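Long-range contacts in pullulanase (Klebsiella oxytoca, PDB 2YOC), which hydrolyses the alpha-1,6-glucosidic linkages of pullulan and related alpha-dextrins and is a substrate of a type 2 secretion system: residues D963-G968 with V977-D982; G996-I1001 with A1052-P1057; A973-M978 with R1008-F1013; L768-R773 with M785-G790; V854-G859 with P948-G953. One frame throughout, in Å; residues are numbered along the deposited sequence.

Contact 1 of 5, residues D963-G968 with V977-D982; sequences DFRNTG and VMTVDD. With CA (calcium ion), chain M; SO4 (sulfate ion), chain U.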
# COMPACT_ATOMS: atom_id res chain seq x y z
N ASP B 963 -16.92 5.82 15.48
CA ASP B 963 -16.81 5.77 14.03
C ASP B 963 -16.93 7.20 13.49
O ASP B 963 -17.30 8.12 14.22
CB ASP B 963 -17.84 4.81 13.39
CG ASP B 963 -17.47 4.23 12.01
OD1 ASP B 963 -16.29 4.37 11.58
OD2 ASP B 963 -18.34 3.60 11.39
N PHE B 964 -16.57 7.37 12.20
CA PHE B 964 -16.57 8.64 11.50
C PHE B 964 -17.27 8.56 10.18
O PHE B 964 -17.23 7.51 9.51
CB PHE B 964 -15.14 9.12 11.23
CG PHE B 964 -14.28 9.30 12.46
CD1 PHE B 964 -14.25 10.51 13.12
CD2 PHE B 964 -13.48 8.27 12.92
CE1 PHE B 964 -13.43 10.70 14.23
CE2 PHE B 964 -12.67 8.45 14.04
CZ PHE B 964 -12.66 9.66 14.70
N ARG B 965 -17.88 9.70 9.78
CA ARG B 965 -18.53 9.95 8.48
C ARG B 965 -17.73 11.03 7.75
O ARG B 965 -16.88 11.68 8.36
CB ARG B 965 -20.01 10.37 8.62
CG ARG B 965 -20.72 9.74 9.80
CD ARG B 965 -21.21 8.36 9.45
NE ARG B 965 -22.66 8.32 9.28
CZ ARG B 965 -23.29 8.16 8.11
NH1 ARG B 965 -22.60 8.05 6.98
NH2 ARG B 965 -24.62 8.12 8.07
N ASN B 966 -17.99 11.23 6.44
CA ASN B 966 -17.27 12.14 5.53
C ASN B 966 -15.83 11.65 5.42
O ASN B 966 -14.85 12.38 5.63
CB ASN B 966 -17.39 13.63 5.92
CG ASN B 966 -16.63 14.54 4.99
OD1 ASN B 966 -16.80 14.50 3.76
ND2 ASN B 966 -15.68 15.26 5.54
N THR B 967 -15.74 10.37 5.17
CA THR B 967 -14.50 9.63 5.04
C THR B 967 -14.40 9.13 3.61
O THR B 967 -15.41 9.15 2.87
CB THR B 967 -14.45 8.51 6.10
OG1 THR B 967 -15.72 7.84 6.14
CG2 THR B 967 -14.14 9.02 7.48
N GLY B 968 -13.20 8.70 3.23
CA GLY B 968 -12.95 8.16 1.91
C GLY B 968 -12.28 9.13 0.97
O GLY B 968 -11.81 10.20 1.38
N VAL B 977 -16.47 14.59 11.16
CA VAL B 977 -17.73 14.08 11.69
C VAL B 977 -17.49 12.78 12.46
O VAL B 977 -17.12 11.77 11.86
CB VAL B 977 -18.83 13.96 10.59
CG1 VAL B 977 -20.07 13.27 11.14
CG2 VAL B 977 -19.20 15.33 10.03
N MSE B 978 -17.67 12.83 13.80
CA MSE B 978 -17.47 11.68 14.67
C MSE B 978 -18.76 11.24 15.28
O MSE B 978 -19.51 12.07 15.79
CB MSE B 978 -16.46 12.02 15.78
CG MSE B 978 -15.99 10.80 16.58
SE MSE B 978 -14.62 11.21 17.91
CE MSE B 978 -15.63 12.31 19.12
N THR B 979 -19.02 9.92 15.27
CA THR B 979 -20.23 9.36 15.86
C THR B 979 -19.85 8.44 17.03
O THR B 979 -18.90 7.67 16.89
CB THR B 979 -21.13 8.66 14.81
OG1 THR B 979 -20.57 7.41 14.42
CG2 THR B 979 -21.42 9.51 13.59
N VAL B 980 -20.56 8.55 18.19
CA VAL B 980 -20.32 7.73 19.38
C VAL B 980 -21.60 7.01 19.76
O VAL B 980 -22.60 7.65 20.09
CB VAL B 980 -19.71 8.50 20.58
CG1 VAL B 980 -19.38 7.54 21.72
CG2 VAL B 980 -18.45 9.29 20.17
N ASP B 981 -21.58 5.67 19.72
CA ASP B 981 -22.73 4.84 20.00
C ASP B 981 -22.97 4.62 21.48
O ASP B 981 -22.04 4.38 22.24
CB ASP B 981 -22.61 3.48 19.29
CG ASP B 981 -23.94 2.75 19.10
OD1 ASP B 981 -24.98 3.41 19.21
OD2 ASP B 981 -23.93 1.53 18.82
N ASP B 982 -24.25 4.67 21.89
CA ASP B 982 -24.73 4.29 23.21
C ASP B 982 -25.89 3.33 23.01
O ASP B 982 -26.54 2.91 23.97
CB ASP B 982 -25.08 5.47 24.10
CG ASP B 982 -25.01 5.13 25.60
OD1 ASP B 982 -24.09 4.35 26.00
OD2 ASP B 982 -25.86 5.62 26.36
CA CA M . -28.09 5.22 26.58
S SO4 U . -19.45 8.40 4.73
O1 SO4 U . -18.23 8.54 3.91
O2 SO4 U . -19.08 7.85 6.04
O3 SO4 U . -20.39 7.47 4.09
O4 SO4 U . -20.12 9.74 4.86
O HOH W 1 -14.66 13.21 9.22
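D963 and F964 pair with T979 and M978 as the two arms of a beta hairpin, in which strand 962-965 is the outermost strand of the five-stranded antiparallel sheet of the C-terminal domain. D963 and T979 form the hydrogen-bonded pair. T979 N gives an almost straight bond to D963 O (2.7 Å), and D963 N returns one to T979 O in the carbonyl plane (3.1 Å). T979 OG1 adds a weak bond to the same D963 O. Beyond them, R965 N binds V977 O, while one water joins R965 O to V977 N.

F964 and M978, a selenomethionine, are the non-hydrogen-bonded pair, and their side chains run side by side in the same direction. M978 extends with CG anti to its backbone N (chi1 -169°), which lays CG 3.5 Å from CE1 of F964. Its selenium stands oblique to the ring, 4.8 Å from the ring centroid of F964, a Met-aromatic contact. On the other face of the hairpin, R965 CG touches both V977 CG1 and T979 CG2.

Each arm ends at an ion. N966 N holds O4 of a sulfate (3.0 Å), probably from the crystallisation liquor, and D982 OD2 binds calcium at 2.3 Å. S989, D991, L994 and Q1058 complete that site. The whole is an antiparallel hairpin whose second arm runs into a calcium-binding loop.

Contact 2 of 5, residues G996-I1001 with A1052-P1057; sequences GLVVAI and AVLELP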
# COMPACT_ATOMS: atom_id res chain seq x y z
N GLY B 996 -26.77 8.16 21.58
CA GLY B 996 -25.60 8.40 20.75
C GLY B 996 -25.22 9.86 20.66
O GLY B 996 -25.98 10.73 21.10
N LEU B 997 -24.04 10.14 20.09
CA LEU B 997 -23.44 11.47 19.93
C LEU B 997 -22.86 11.72 18.55
O LEU B 997 -22.30 10.80 17.93
CB LEU B 997 -22.28 11.62 20.92
CG LEU B 997 -22.19 12.87 21.75
CD1 LEU B 997 -23.54 13.62 21.79
CD2 LEU B 997 -21.73 12.54 23.15
N VAL B 998 -22.91 12.99 18.12
CA VAL B 998 -22.30 13.44 16.86
C VAL B 998 -21.46 14.69 17.11
O VAL B 998 -21.97 15.68 17.65
CB VAL B 998 -23.28 13.62 15.66
CG1 VAL B 998 -22.54 14.14 14.43
CG2 VAL B 998 -23.99 12.32 15.31
N VAL B 999 -20.17 14.63 16.76
CA VAL B 999 -19.30 15.78 16.83
C VAL B 999 -19.05 16.21 15.38
O VAL B 999 -18.56 15.42 14.56
CB VAL B 999 -17.99 15.53 17.61
CG1 VAL B 999 -17.08 16.76 17.58
CG2 VAL B 999 -18.26 15.11 19.04
N ALA B 1000 -19.43 17.44 15.06
CA ALA B 1000 -19.21 17.97 13.72
C ALA B 1000 -18.36 19.21 13.80
O ALA B 1000 -18.70 20.14 14.52
CB ALA B 1000 -20.53 18.25 13.03
N ILE B 1001 -17.21 19.17 13.13
CA ILE B 1001 -16.26 20.28 13.08
C ILE B 1001 -16.12 20.69 11.62
O ILE B 1001 -15.58 19.91 10.82
CB ILE B 1001 -14.90 19.88 13.71
CG1 ILE B 1001 -15.05 19.49 15.19
CG2 ILE B 1001 -13.84 20.99 13.52
CD1 ILE B 1001 -13.88 18.69 15.75
N ALA B 1052 -20.35 21.63 16.27
CA ALA B 1052 -21.65 21.22 16.79
C ALA B 1052 -21.62 19.86 17.44
O ALA B 1052 -21.01 18.93 16.92
CB ALA B 1052 -22.67 21.21 15.67
N VAL B 1053 -22.30 19.75 18.57
CA VAL B 1053 -22.45 18.48 19.27
C VAL B 1053 -23.91 18.11 19.07
O VAL B 1053 -24.79 18.74 19.68
CB VAL B 1053 -22.02 18.50 20.76
CG1 VAL B 1053 -22.33 17.19 21.43
CG2 VAL B 1053 -20.53 18.82 20.89
N LEU B 1054 -24.18 17.19 18.15
CA LEU B 1054 -25.55 16.78 17.88
C LEU B 1054 -25.77 15.53 18.71
O LEU B 1054 -24.96 14.60 18.66
CB LEU B 1054 -25.80 16.51 16.38
CG LEU B 1054 -25.71 17.68 15.36
CD1 LEU B 1054 -25.82 19.04 16.00
CD2 LEU B 1054 -24.45 17.59 14.58
N GLU B 1055 -26.82 15.54 19.53
CA GLU B 1055 -27.12 14.43 20.41
C GLU B 1055 -28.39 13.71 20.03
O GLU B 1055 -29.37 14.34 19.63
CB GLU B 1055 -27.09 14.83 21.89
CG GLU B 1055 -27.39 16.29 22.19
CD GLU B 1055 -27.32 16.66 23.65
OE1 GLU B 1055 -26.32 16.27 24.31
OE2 GLU B 1055 -28.26 17.33 24.15
N LEU B 1056 -28.35 12.37 20.16
CA LEU B 1056 -29.44 11.45 19.87
C LEU B 1056 -30.15 11.13 21.21
O LEU B 1056 -29.66 10.31 21.99
CB LEU B 1056 -28.86 10.16 19.28
CG LEU B 1056 -29.60 9.48 18.15
CD1 LEU B 1056 -28.97 8.14 17.87
CD2 LEU B 1056 -31.08 9.27 18.47
N PRO B 1057 -31.30 11.78 21.52
CA PRO B 1057 -31.93 11.52 22.83
C PRO B 1057 -32.50 10.12 22.95
O PRO B 1057 -33.00 9.56 21.97
CB PRO B 1057 -32.99 12.61 22.96
CG PRO B 1057 -33.29 13.01 21.53
CD PRO B 1057 -32.04 12.79 20.73
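Five backbone hydrogen bonds knit V998, A1000 and G996 to L1054, A1052 and L1056 across two antiparallel strands. A1000 N binds A1052 O and A1052 N binds A1000 O (2.8 Å), both bonds close to straight. V998 and L1054 exchange a second pair, the bond from V998 N to L1054 O measuring 2.7 Å. At the far end L1056 N reaches G996 O from well above the carbonyl plane.

Apolar packing divides between the two faces of the sheet. V998 and L1054 cross at a slant on one, CB to CB at 3.9 Å, and CD2 of L1054 also touches CG1 of V998. On the other face CD1 of L997 touches CG1 of V1053 (3.8 Å) and CB of E1055.

Charge enters at E1055 alone among these side chains, and its OE2 forms a salt bridge with R993.

Strand 994-1002 lies between 975-981 and 1050-1057, and strand 1019-1020 follows beyond the latter. F950 packs on L997, V999 and V1053, whereas F1013 reaches V998 from the opposite face. Helix 1022-1027 contributes Q1024, whose OE1 accepts a hydrogen bond from V1053 N.

Contact 3 of 5, residues A973-M978 with R1008-F1013; sequences AGLLVM and RTLNEF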
# COMPACT_ATOMS: atom_id res chain seq x y z
N ALA B 973 -13.26 18.45 2.41
CA ALA B 973 -12.14 18.92 3.25
C ALA B 973 -12.60 19.78 4.42
O ALA B 973 -13.58 20.50 4.31
CB ALA B 973 -11.13 19.66 2.41
N GLY B 974 -11.92 19.64 5.55
CA GLY B 974 -12.23 20.41 6.75
C GLY B 974 -13.45 19.95 7.54
O GLY B 974 -13.72 20.49 8.62
N LEU B 975 -14.20 18.96 7.04
CA LEU B 975 -15.36 18.46 7.76
C LEU B 975 -14.98 17.20 8.53
O LEU B 975 -14.61 16.18 7.94
CB LEU B 975 -16.53 18.22 6.82
CG LEU B 975 -17.87 17.94 7.47
CD1 LEU B 975 -18.44 19.21 8.07
CD2 LEU B 975 -18.84 17.36 6.45
N LEU B 976 -15.02 17.30 9.87
CA LEU B 976 -14.72 16.19 10.76
C LEU B 976 -16.00 15.81 11.45
O LEU B 976 -16.60 16.62 12.16
CB LEU B 976 -13.61 16.56 11.76
CG LEU B 976 -12.25 16.88 11.14
CD1 LEU B 976 -11.46 17.81 12.03
CD2 LEU B 976 -11.48 15.63 10.81
N VAL B 977 -16.47 14.59 11.16
CA VAL B 977 -17.73 14.08 11.69
C VAL B 977 -17.49 12.78 12.46
O VAL B 977 -17.12 11.77 11.86
CB VAL B 977 -18.83 13.96 10.59
CG1 VAL B 977 -20.07 13.27 11.14
CG2 VAL B 977 -19.20 15.33 10.03
N MSE B 978 -17.67 12.83 13.80
CA MSE B 978 -17.47 11.68 14.67
C MSE B 978 -18.76 11.24 15.28
O MSE B 978 -19.51 12.07 15.79
CB MSE B 978 -16.46 12.02 15.78
CG MSE B 978 -15.99 10.80 16.58
SE MSE B 978 -14.62 11.21 17.91
CE MSE B 978 -15.63 12.31 19.12
N ARG B 1008 -21.44 23.91 5.31
CA ARG B 1008 -21.64 22.54 4.84
C ARG B 1008 -22.95 21.89 5.22
O ARG B 1008 -23.68 22.43 6.06
CB ARG B 1008 -20.45 21.66 5.25
CG ARG B 1008 -19.47 21.41 4.13
CD ARG B 1008 -18.57 22.60 3.83
NE ARG B 1008 -17.53 22.26 2.86
CZ ARG B 1008 -16.39 21.66 3.16
NH1 ARG B 1008 -16.13 21.30 4.42
NH2 ARG B 1008 -15.50 21.38 2.21
N THR B 1009 -23.25 20.74 4.59
CA THR B 1009 -24.50 20.01 4.83
C THR B 1009 -24.29 18.54 5.24
O THR B 1009 -23.34 17.87 4.80
CB THR B 1009 -25.52 20.28 3.71
OG1 THR B 1009 -25.43 21.66 3.32
CG2 THR B 1009 -26.93 20.02 4.16
N LEU B 1010 -25.16 18.07 6.15
CA LEU B 1010 -25.10 16.73 6.72
C LEU B 1010 -26.39 15.98 6.51
O LEU B 1010 -27.34 16.14 7.28
CB LEU B 1010 -24.73 16.78 8.21
CG LEU B 1010 -23.25 16.65 8.58
CD1 LEU B 1010 -22.49 17.91 8.30
CD2 LEU B 1010 -23.10 16.32 10.04
N ASN B 1011 -26.40 15.15 5.46
CA ASN B 1011 -27.53 14.31 5.08
C ASN B 1011 -27.33 12.86 5.56
O ASN B 1011 -28.22 12.01 5.40
CB ASN B 1011 -27.80 14.37 3.58
CG ASN B 1011 -27.68 15.73 2.92
OD1 ASN B 1011 -27.79 16.80 3.53
ND2 ASN B 1011 -27.38 15.70 1.64
N GLU B 1012 -26.14 12.59 6.16
CA GLU B 1012 -25.72 11.30 6.72
C GLU B 1012 -26.80 10.77 7.70
O GLU B 1012 -27.23 9.62 7.59
CB GLU B 1012 -24.37 11.45 7.43
CG GLU B 1012 -23.14 11.39 6.52
CD GLU B 1012 -22.37 12.67 6.27
OE1 GLU B 1012 -22.69 13.70 6.90
OE2 GLU B 1012 -21.41 12.63 5.46
N PHE B 1013 -27.28 11.66 8.60
CA PHE B 1013 -28.27 11.33 9.63
C PHE B 1013 -29.68 11.54 9.16
O PHE B 1013 -30.51 12.18 9.82
CB PHE B 1013 -27.93 12.06 10.94
CG PHE B 1013 -26.45 12.00 11.24
CD1 PHE B 1013 -25.84 10.79 11.59
CD2 PHE B 1013 -25.65 13.12 11.09
CE1 PHE B 1013 -24.47 10.73 11.82
CE2 PHE B 1013 -24.28 13.05 11.31
CZ PHE B 1013 -23.69 11.86 11.68
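R1008, L975 and V977 carry this contact, in which strand 975-981 faces the short strand 1008-1010 of another sheet. The two axes pass 10.0 Å apart and run nearly the same way, at 22°, so side chains and not backbone bonds make the join.

R1008 has the greatest share of buried surface. Its chain bends at chi2 (76°) and brings the guanidinium end-on to the carbonyl of A973, just ahead of the strand. NH1 (2.7 Å) and NH2 (3.0 Å) of R1008 both bind A973 O, which lies nearly in the guanidinium plane; NH2 arrives on a lone pair. This double grip, with a further bond from NH1 to N1002 OD1, fixes the rotation of the group.

L975 lays its CB beside NH1 of R1008, while its CD2 crosses to CD1 of L1010 at 4.1 Å. L1010 thus receives two neighbours, since its other methyl, CD2, meets CG2 of V977 tip to tip (4.0 Å). The remaining methyl of V977, CG1, sits at the edge of the F1013 ring, 3.9 Å from CZ of F1013. One face of that ring is covered by CB of E1012.

Strand 1008-1010 belongs to a small sheet with 1044-1046 and 1037-1038. Leucine and valine side chains meeting between two sheets, with an arginine-carbonyl bond pair at one end, are characteristic of a beta sandwich, consistent with the C-terminal domain of this glycosidase family.

Contact 4 of 5, residues L768-R773 with M785-G790; sequences LADLTR and MIDKDG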
# COMPACT_ATOMS: atom_id res chain seq x y z
N LEU B 768 -4.07 14.56 6.48
CA LEU B 768 -4.10 15.27 7.76
C LEU B 768 -5.45 15.01 8.47
O LEU B 768 -5.49 14.90 9.69
CB LEU B 768 -3.85 16.77 7.56
CG LEU B 768 -2.54 17.17 6.86
CD1 LEU B 768 -2.67 18.51 6.18
CD2 LEU B 768 -1.37 17.19 7.83
N ALA B 769 -6.54 14.87 7.68
CA ALA B 769 -7.88 14.54 8.17
C ALA B 769 -7.83 13.15 8.79
O ALA B 769 -8.32 12.95 9.91
CB ALA B 769 -8.89 14.57 7.03
N ASP B 770 -7.19 12.21 8.07
CA ASP B 770 -6.99 10.83 8.51
C ASP B 770 -6.27 10.80 9.87
O ASP B 770 -6.74 10.12 10.78
CB ASP B 770 -6.19 10.05 7.47
CG ASP B 770 -6.95 9.51 6.26
OD1 ASP B 770 -8.18 9.76 6.17
OD2 ASP B 770 -6.32 8.83 5.43
N LEU B 771 -5.17 11.59 10.02
CA LEU B 771 -4.41 11.64 11.27
C LEU B 771 -5.21 12.30 12.38
O LEU B 771 -5.22 11.77 13.49
CB LEU B 771 -3.03 12.31 11.10
CG LEU B 771 -1.91 11.50 10.37
CD1 LEU B 771 -0.74 12.39 10.01
CD2 LEU B 771 -1.40 10.33 11.19
N THR B 772 -5.95 13.38 12.07
CA THR B 772 -6.81 14.06 13.05
C THR B 772 -7.89 13.10 13.61
O THR B 772 -7.98 12.93 14.82
CB THR B 772 -7.36 15.36 12.45
OG1 THR B 772 -6.24 16.17 12.07
CG2 THR B 772 -8.27 16.14 13.43
N ARG B 773 -8.65 12.45 12.71
CA ARG B 773 -9.70 11.50 13.09
C ARG B 773 -9.14 10.44 14.02
O ARG B 773 -9.62 10.30 15.15
CB ARG B 773 -10.33 10.86 11.83
CG ARG B 773 -11.26 11.82 11.06
CD ARG B 773 -12.05 11.14 9.96
NE ARG B 773 -11.21 10.83 8.81
CZ ARG B 773 -11.23 11.52 7.67
NH1 ARG B 773 -12.08 12.52 7.52
NH2 ARG B 773 -10.42 11.18 6.67
N MSE B 785 -10.38 2.36 10.31
CA MSE B 785 -11.04 3.49 9.69
C MSE B 785 -10.92 3.50 8.16
O MSE B 785 -10.16 2.70 7.60
CB MSE B 785 -10.66 4.80 10.43
CG MSE B 785 -10.12 5.91 9.56
SE MSE B 785 -8.99 7.05 10.64
CE MSE B 785 -7.58 5.66 11.07
N ILE B 786 -11.71 4.32 7.48
CA ILE B 786 -11.64 4.44 6.02
C ILE B 786 -10.71 5.59 5.67
O ILE B 786 -11.01 6.76 5.96
CB ILE B 786 -13.04 4.55 5.38
CG1 ILE B 786 -13.96 3.33 5.72
CG2 ILE B 786 -12.96 4.83 3.90
CD1 ILE B 786 -13.38 1.87 5.48
N ASP B 787 -9.55 5.25 5.08
CA ASP B 787 -8.52 6.25 4.78
C ASP B 787 -8.85 7.26 3.66
O ASP B 787 -9.95 7.23 3.08
CB ASP B 787 -7.13 5.61 4.64
CG ASP B 787 -6.79 4.97 3.31
OD1 ASP B 787 -7.71 4.83 2.46
OD2 ASP B 787 -5.60 4.61 3.10
N LYS B 788 -7.87 8.13 3.35
CA LYS B 788 -7.89 9.18 2.32
C LYS B 788 -8.17 8.64 0.92
O LYS B 788 -8.52 9.42 0.04
CB LYS B 788 -6.58 9.98 2.33
CG LYS B 788 -5.33 9.12 2.15
CD LYS B 788 -4.05 9.93 2.03
CE LYS B 788 -2.87 9.04 1.73
NZ LYS B 788 -3.08 8.19 0.52
N ASP B 789 -7.98 7.32 0.72
CA ASP B 789 -8.17 6.59 -0.54
C ASP B 789 -9.36 5.64 -0.54
O ASP B 789 -9.66 5.02 -1.56
CB ASP B 789 -6.90 5.83 -0.90
CG ASP B 789 -5.68 6.70 -1.05
OD1 ASP B 789 -5.83 7.87 -1.51
OD2 ASP B 789 -4.58 6.23 -0.72
N GLY B 790 -10.05 5.52 0.59
CA GLY B 790 -11.20 4.62 0.69
C GLY B 790 -10.87 3.23 1.21
O GLY B 790 -11.77 2.40 1.34
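D770, on helix 762-776, reaches across to K788 at the second position of a type I beta turn, D787-G790, which joins the two strands of a small hairpin, 784-786 and 792-794. From the helix its CB points toward the turn. With CG anti to the carbonyl carbon (chi1 -80°), the carboxylate is carried to the turn backbone, so that CG lies 3.3 Å from K788 N. OD2 makes the crossing bond: its syn lone pair accepts from K788 N at 2.7 Å in a bent bond (136°). The same oxygen is flanked by CB of D787 and by CB and CG of K788, whose chain crosses D770 at about a right angle. OD1 turns back to its own helix, where NH2 of R773, one turn on, meets it in a salt bridge (2.7 Å) nearly in line with the C-O bond. R773 NH2 also binds Q971 OE1. Gripped at both oxygens, the D770 carboxylate is held against rotation, and the nearby guanidinium would probably favour its negative form.

The turn has its own reinforcement. D787 OD1 accepts from D789 N at 3.0 Å, making an Asx turn, and also from A791 N just beyond. G790 ends the turn at a positive phi (93°), a backbone shape suited to glycine, and its backbone hydrogen-bonds to the second subunit.

Alongside, M785, a selenomethionine, points toward the helix: its selenium rests 3.8 Å from D770 O and 4.2 Å from CB of R773.

Contact 5 of 5, residues V854-G859 with P948-G953; sequences VMLGQG and PLFTLG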
# COMPACT_ATOMS: atom_id res chain seq x y z
N VAL B 854 -9.04 18.37 20.16
CA VAL B 854 -8.44 17.90 21.43
C VAL B 854 -9.55 17.75 22.45
O VAL B 854 -9.73 16.66 22.98
CB VAL B 854 -7.39 18.94 21.91
CG1 VAL B 854 -6.93 18.67 23.33
CG2 VAL B 854 -6.21 19.04 20.95
N MSE B 855 -10.27 18.83 22.73
CA MSE B 855 -11.35 18.92 23.70
C MSE B 855 -12.48 17.92 23.47
O MSE B 855 -13.05 17.45 24.45
CB MSE B 855 -11.92 20.35 23.77
CG MSE B 855 -10.96 21.38 24.31
SE MSE B 855 -10.12 20.80 25.95
CE MSE B 855 -9.25 22.44 26.48
N LEU B 856 -12.82 17.60 22.20
CA LEU B 856 -13.90 16.66 21.94
C LEU B 856 -13.45 15.23 21.52
O LEU B 856 -14.27 14.40 21.12
CB LEU B 856 -14.98 17.26 21.00
CG LEU B 856 -15.58 18.60 21.46
CD1 LEU B 856 -16.33 19.25 20.35
CD2 LEU B 856 -16.49 18.45 22.68
N GLY B 857 -12.17 14.94 21.71
CA GLY B 857 -11.62 13.64 21.36
C GLY B 857 -11.39 12.72 22.53
O GLY B 857 -11.09 13.18 23.64
N GLN B 858 -11.46 11.40 22.26
CA GLN B 858 -11.30 10.31 23.23
C GLN B 858 -10.01 10.33 24.05
O GLN B 858 -10.02 9.81 25.18
CB GLN B 858 -11.54 8.92 22.58
CG GLN B 858 -12.96 8.71 22.02
CD GLN B 858 -14.07 8.90 23.02
OE1 GLN B 858 -14.06 8.36 24.12
NE2 GLN B 858 -15.06 9.69 22.65
N GLY B 859 -8.94 10.90 23.51
CA GLY B 859 -7.65 10.99 24.20
C GLY B 859 -7.66 12.06 25.29
O GLY B 859 -8.59 12.87 25.35
N PRO B 948 -20.61 10.78 29.31
CA PRO B 948 -19.54 9.79 29.50
C PRO B 948 -19.03 9.25 28.16
O PRO B 948 -17.96 8.62 28.13
CB PRO B 948 -20.22 8.71 30.34
CG PRO B 948 -21.63 8.81 30.06
CD PRO B 948 -21.90 10.27 29.83
N LEU B 949 -19.80 9.51 27.05
CA LEU B 949 -19.50 9.09 25.68
C LEU B 949 -18.27 9.76 25.09
O LEU B 949 -17.62 9.18 24.23
CB LEU B 949 -20.72 9.26 24.76
CG LEU B 949 -21.96 8.36 25.04
CD1 LEU B 949 -23.12 8.73 24.13
CD2 LEU B 949 -21.64 6.86 24.88
N PHE B 950 -17.95 10.97 25.56
CA PHE B 950 -16.78 11.72 25.10
C PHE B 950 -15.46 11.15 25.64
O PHE B 950 -14.39 11.37 25.04
CB PHE B 950 -16.87 13.17 25.57
CG PHE B 950 -17.81 14.01 24.76
CD1 PHE B 950 -17.52 14.34 23.45
CD2 PHE B 950 -19.00 14.47 25.31
CE1 PHE B 950 -18.39 15.14 22.70
CE2 PHE B 950 -19.88 15.25 24.55
CZ PHE B 950 -19.56 15.59 23.25
N THR B 951 -15.53 10.50 26.82
CA THR B 951 -14.38 9.99 27.57
C THR B 951 -14.56 8.51 27.93
O THR B 951 -14.69 8.15 29.11
CB THR B 951 -14.18 10.87 28.81
OG1 THR B 951 -15.36 10.79 29.63
CG2 THR B 951 -13.85 12.33 28.44
N LEU B 952 -14.59 7.64 26.90
CA LEU B 952 -14.80 6.20 27.04
C LEU B 952 -13.71 5.49 27.83
O LEU B 952 -14.01 4.47 28.46
CB LEU B 952 -15.03 5.51 25.69
CG LEU B 952 -16.29 5.84 24.90
CD1 LEU B 952 -16.25 5.20 23.51
CD2 LEU B 952 -17.55 5.38 25.62
N GLY B 953 -12.46 6.00 27.77
CA GLY B 953 -11.34 5.41 28.50
C GLY B 953 -10.77 4.09 27.99
O GLY B 953 -9.56 3.98 27.83
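Q858 lays its carboxamide along the backbone of L949-L952, joining the end of a barrel helix to the loop that leads toward the C-terminal beta domain. Helix 840-855 ends just before it, and strand 860-864, the eighth of the parallel (beta/alpha)8 barrel, begins just after. The Q858 chain is bent at chi2 (-57°), which turns the amide in toward the loop that links helices 927-945 and 955-961.

Both ends of that amide are used. NE2 of Q858 donates to L949 O at 3.1 Å, on a lone pair in the carbonyl plane, although the acceptor stands 20° out of the amide plane. OE1 of Q858 accepts from L952 N, 2.9 Å away, in a bond close to straight. Between these two anchors lies the F950-T951 backbone, so a single side chain ties two peptides of the loop, with one between them, and two backbone groups buried in the protein find polar partners.

The apolar half of the contact pairs L856 with F950. L856, the first residue to leave the helix, and F950 run side by side in the same direction. L856 also touches V999 of strand 994-1002. R944 also holds 854-859, its NH1 binding the carbonyl oxygens of M855 and G857 and its NH2 that of G859. Where leucine and phenylalanine meet, the branch doing the touching is CD2 of L856, 3.8 Å from CE1 of F950.

In the fold
Along the chain contact 4 comes first, then contact 5, with 948-953 leading into helix 955-961 and the hairpin of contact 1; contact 3 begins on the stretch where contact 1 ends, and the segments of contacts 2 and 3 alternate. Contacts 1, 2 and 3 share the C-terminal sheet: strand 975-981 serves contacts 1 and 3, and its neighbour 994-1002 serves contact 2. Their centres lie about 9 to 11 Å apart. Contacts 4 and 5, about 19 Å apart between centres, do not touch, yet both meet this sheet, contact 4 through R773 against F964 and L976, contact 5 through F950. This is consistent with a beta domain packed against the barrel and its connecting loop at separate points.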